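Local atomic coordinates of spike protein P1 (Pseudoalteromonas phage pm2, PDB entry 2VVE), a protein that binds the host receptor as the spike at the fivefold vertices of the phage capsid, its C-terminal part contacting the receptor and its N-terminal part the vertex. Residues Met51-Asn55 with Gly56-Gly60; Asp119-Pro122 with Glu123-Gly126. One frame throughout, in Å; residues are numbered along the deposited sequence.

Contact 1: Met51-Asn55 with Gly56-Gly60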
# COMPACT_ATOMS: atom_id res chain seq x y z
N MET A 51 4.46 26.55 17.64
CA MET A 51 3.34 26.10 16.81
C MET A 51 2.01 26.73 17.23
O MET A 51 1.65 26.71 18.41
CB MET A 51 3.21 24.58 16.80
CG MET A 51 2.27 24.09 15.71
SD MET A 51 2.19 22.31 15.54
CE MET A 51 1.27 21.89 17.01
N THR A 52 1.29 27.28 16.24
CA THR A 52 -0.01 27.88 16.44
C THR A 52 -0.93 27.40 15.33
O THR A 52 -0.45 26.83 14.34
CB THR A 52 0.07 29.43 16.40
OG1 THR A 52 0.62 29.85 15.14
CG2 THR A 52 0.94 29.97 17.54
N ALA A 53 -2.23 27.60 15.48
CA ALA A 53 -3.18 27.19 14.45
C ALA A 53 -4.37 28.15 14.39
O ALA A 53 -5.52 27.75 14.53
CB ALA A 53 -3.66 25.74 14.68
N LEU A 54 -4.05 29.43 14.20
CA LEU A 54 -5.07 30.47 14.01
C LEU A 54 -5.88 30.22 12.74
O LEU A 54 -5.31 30.04 11.66
CB LEU A 54 -4.42 31.86 13.97
CG LEU A 54 -4.29 32.60 15.31
CD1 LEU A 54 -3.47 31.84 16.35
CD2 LEU A 54 -3.70 33.99 15.07
N ASN A 55 -7.20 30.19 12.90
CA ASN A 55 -8.16 29.90 11.81
C ASN A 55 -7.93 28.59 11.06
O ASN A 55 -8.18 28.50 9.86
CB ASN A 55 -8.26 31.09 10.84
CG ASN A 55 -8.91 32.30 11.47
OD1 ASN A 55 -9.98 32.21 12.08
ND2 ASN A 55 -8.27 33.46 11.32
N GLY A 56 -7.44 27.57 11.78
CA GLY A 56 -7.22 26.25 11.20
C GLY A 56 -6.01 26.12 10.29
O GLY A 56 -5.86 25.11 9.60
N ILE A 57 -5.17 27.15 10.28
CA ILE A 57 -3.93 27.13 9.51
C ILE A 57 -2.77 26.95 10.49
O ILE A 57 -2.48 27.85 11.28
CB ILE A 57 -3.73 28.44 8.70
CG1 ILE A 57 -4.93 28.67 7.76
CG2 ILE A 57 -2.42 28.39 7.90
CD1 ILE A 57 -5.14 30.13 7.36
N VAL A 58 -2.13 25.79 10.43
CA VAL A 58 -1.01 25.49 11.32
C VAL A 58 0.25 26.20 10.85
O VAL A 58 0.63 26.10 9.68
CB VAL A 58 -0.75 23.95 11.43
CG1 VAL A 58 0.51 23.67 12.26
CG2 VAL A 58 -1.96 23.25 12.02
N ASP A 59 0.88 26.92 11.76
CA ASP A 59 2.19 27.50 11.50
C ASP A 59 3.17 26.97 12.54
O ASP A 59 2.82 26.83 13.71
CB ASP A 59 2.11 29.03 11.56
CG ASP A 59 3.44 29.70 11.27
OD1 ASP A 59 4.07 29.39 10.23
OD2 ASP A 59 3.86 30.54 12.09
N GLY A 60 4.40 26.70 12.10
CA GLY A 60 5.41 26.10 12.97
C GLY A 60 5.15 24.64 13.28
O GLY A 60 5.58 24.13 14.30
O HOH W 1 3.37 30.03 14.86

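Contact 2: Asp119-Pro122 with Glu123-Gly126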
# COMPACT_ATOMS: atom_id res chain seq x y z
N ASP A 119 -17.57 5.26 13.81
CA ASP A 119 -16.48 4.31 13.96
C ASP A 119 -16.07 4.29 15.43
O ASP A 119 -15.40 5.21 15.91
CB ASP A 119 -15.31 4.70 13.05
CG ASP A 119 -14.22 3.63 12.99
OD1 ASP A 119 -14.42 2.52 13.54
OD2 ASP A 119 -13.17 3.91 12.40
N VAL A 120 -16.48 3.23 16.13
CA VAL A 120 -16.19 3.07 17.56
C VAL A 120 -14.78 2.51 17.75
O VAL A 120 -14.52 1.35 17.40
CB VAL A 120 -17.27 2.20 18.26
CG1 VAL A 120 -16.96 2.03 19.74
CG2 VAL A 120 -18.64 2.82 18.10
N PRO A 121 -13.86 3.32 18.32
CA PRO A 121 -12.49 2.85 18.48
C PRO A 121 -12.40 1.77 19.55
O PRO A 121 -13.31 1.67 20.39
CB PRO A 121 -11.74 4.11 18.95
CG PRO A 121 -12.78 4.93 19.61
CD PRO A 121 -14.05 4.68 18.86
N PRO A 122 -11.32 0.95 19.53
CA PRO A 122 -11.15 -0.05 20.57
C PRO A 122 -11.27 0.58 21.95
O PRO A 122 -11.84 -0.01 22.86
CB PRO A 122 -9.72 -0.55 20.35
CG PRO A 122 -9.48 -0.34 18.90
CD PRO A 122 -10.23 0.91 18.53
N GLU A 123 -10.75 1.80 22.09
CA GLU A 123 -10.78 2.53 23.35
C GLU A 123 -12.22 2.80 23.88
O GLU A 123 -12.39 3.10 25.06
CB GLU A 123 -9.96 3.83 23.21
CG GLU A 123 -8.41 3.62 23.05
CD GLU A 123 -7.93 3.19 21.64
OE1 GLU A 123 -8.56 3.56 20.61
OE2 GLU A 123 -6.89 2.48 21.55
N LEU A 124 -13.23 2.67 23.01
CA LEU A 124 -14.65 2.89 23.38
C LEU A 124 -15.51 1.62 23.27
O LEU A 124 -16.74 1.66 23.39
CB LEU A 124 -15.24 4.01 22.51
CG LEU A 124 -16.68 4.53 22.70
CD1 LEU A 124 -16.79 5.45 23.92
CD2 LEU A 124 -17.19 5.25 21.46
N ASP A 125 -14.85 0.49 23.03
CA ASP A 125 -15.53 -0.80 22.91
C ASP A 125 -16.37 -1.12 24.15
O ASP A 125 -15.83 -1.32 25.24
CB ASP A 125 -14.51 -1.91 22.65
CG ASP A 125 -15.15 -3.28 22.46
OD1 ASP A 125 -16.40 -3.35 22.37
OD2 ASP A 125 -14.40 -4.27 22.41
N GLY A 126 -17.68 -1.14 23.96
CA GLY A 126 -18.65 -1.43 25.03
C GLY A 126 -18.74 -0.37 26.11
O GLY A 126 -19.16 -0.65 27.23

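Contact 1: Met51-Asn55 with Gly56-Gly60
The flat groups that meet here are peptide units of T52 and D59, hydrogen-bonded to each other in both directions as an antiparallel pair. T52 N gives its hydrogen to D59 O at 3.0 Å, lying in the plane of that carbonyl, whereas D59 N reaches T52 O at 2.9 Å from a position tilted 29° out of the plane. Alpha hydrogens supplement these bonds: M51 CA comes within 3.2 Å of D59 O, and V58 CA lies close to T52 O.

The two faces of the paired chain differ in character. One carries T52 and D59, whose side chains run side by side in the same direction. A water bridges them, 2.8 Å from T52 OG1 and near enough to D59 OD2 to bond it, apparently as donor. On the other face V58 is forked between two apolar neighbours. With CG1 anti to its backbone N (chi1 175°), that methyl meets M51 CG at 3.9 Å, while CG2 rests against A53 CB at 4.0 Å. V58 and A53 also touch W81, and M51 reaches N79 of the same strand 78-81, so this face packs down onto the domain.

At the tip the chain reverses through N55 and G56, both at positive phi. I57 N bonds to L54 O at 3.2 Å. A weak bond from G56 N to A53 O, 3.4 Å long, overlaps it. The backbone angles of N55 and G56 are those of a type I' turn, the classical two-residue reversal of a tight beta hairpin. Here it closes the excursion between the neighbouring antiparallel strands 44-47 and 62-64 of the second jelly-roll domain.

Contact 2: Asp119-Pro122 with Glu123-Gly126
P121 O receives the shortest sound polar bond of this bend, from L124 N at 2.8 Å. This i to i+3 bond is the one that defines a 3-10 turn. One residue on, D125 N repeats the pattern with P122 O at 3.1 Å.

Apolar side chains meet across the bend. V120 and L124 cross at about a right angle, and P121 CD and CG each lie 3.9 Å from L124 CB. With CG anti to the backbone N (chi1 -176°), L124 turns CD2 onto V120 CG1 at 3.7 Å; the side chain also packs on L240 and L241 of helix 239-242. E123 folds at chi2 (78°), which brings OE1 to 3.6 Å from P121 CB, while its other oxygen, OE2, is hydrogen-bonded to the side-chain amide of Q248.

Proline suits the first turn of such a segment: P122 has no N-H to offer, yet its carbonyl still accepts. The backbone bonds across the bend out of strand 116-120 are thus accepted by the carbonyls of both prolines, without a polar side chain; the E123 carboxylate instead bonds Q248 through OE2.

Contact 1 and contact 2 both contain i to i+3 backbone bonds at a change of chain direction, but contact 1 adds the T52-D59 pair. They lie in two different parts of the spike: their centres are 30 Å apart and their nearest atoms about 21 Å, without touching. The 51-60 hairpin lies at the surface, 24 Å from the centre of the chain, whereas the 119-126 bend is more central, at 12 Å. From there the bend reaches Q248 on strand 245-253, which pairs with strands 11-19 and 33-39, so it sits where the two parts of the chain meet. The calcium ion is bound by S150, D212 and D214, none of them in either contact.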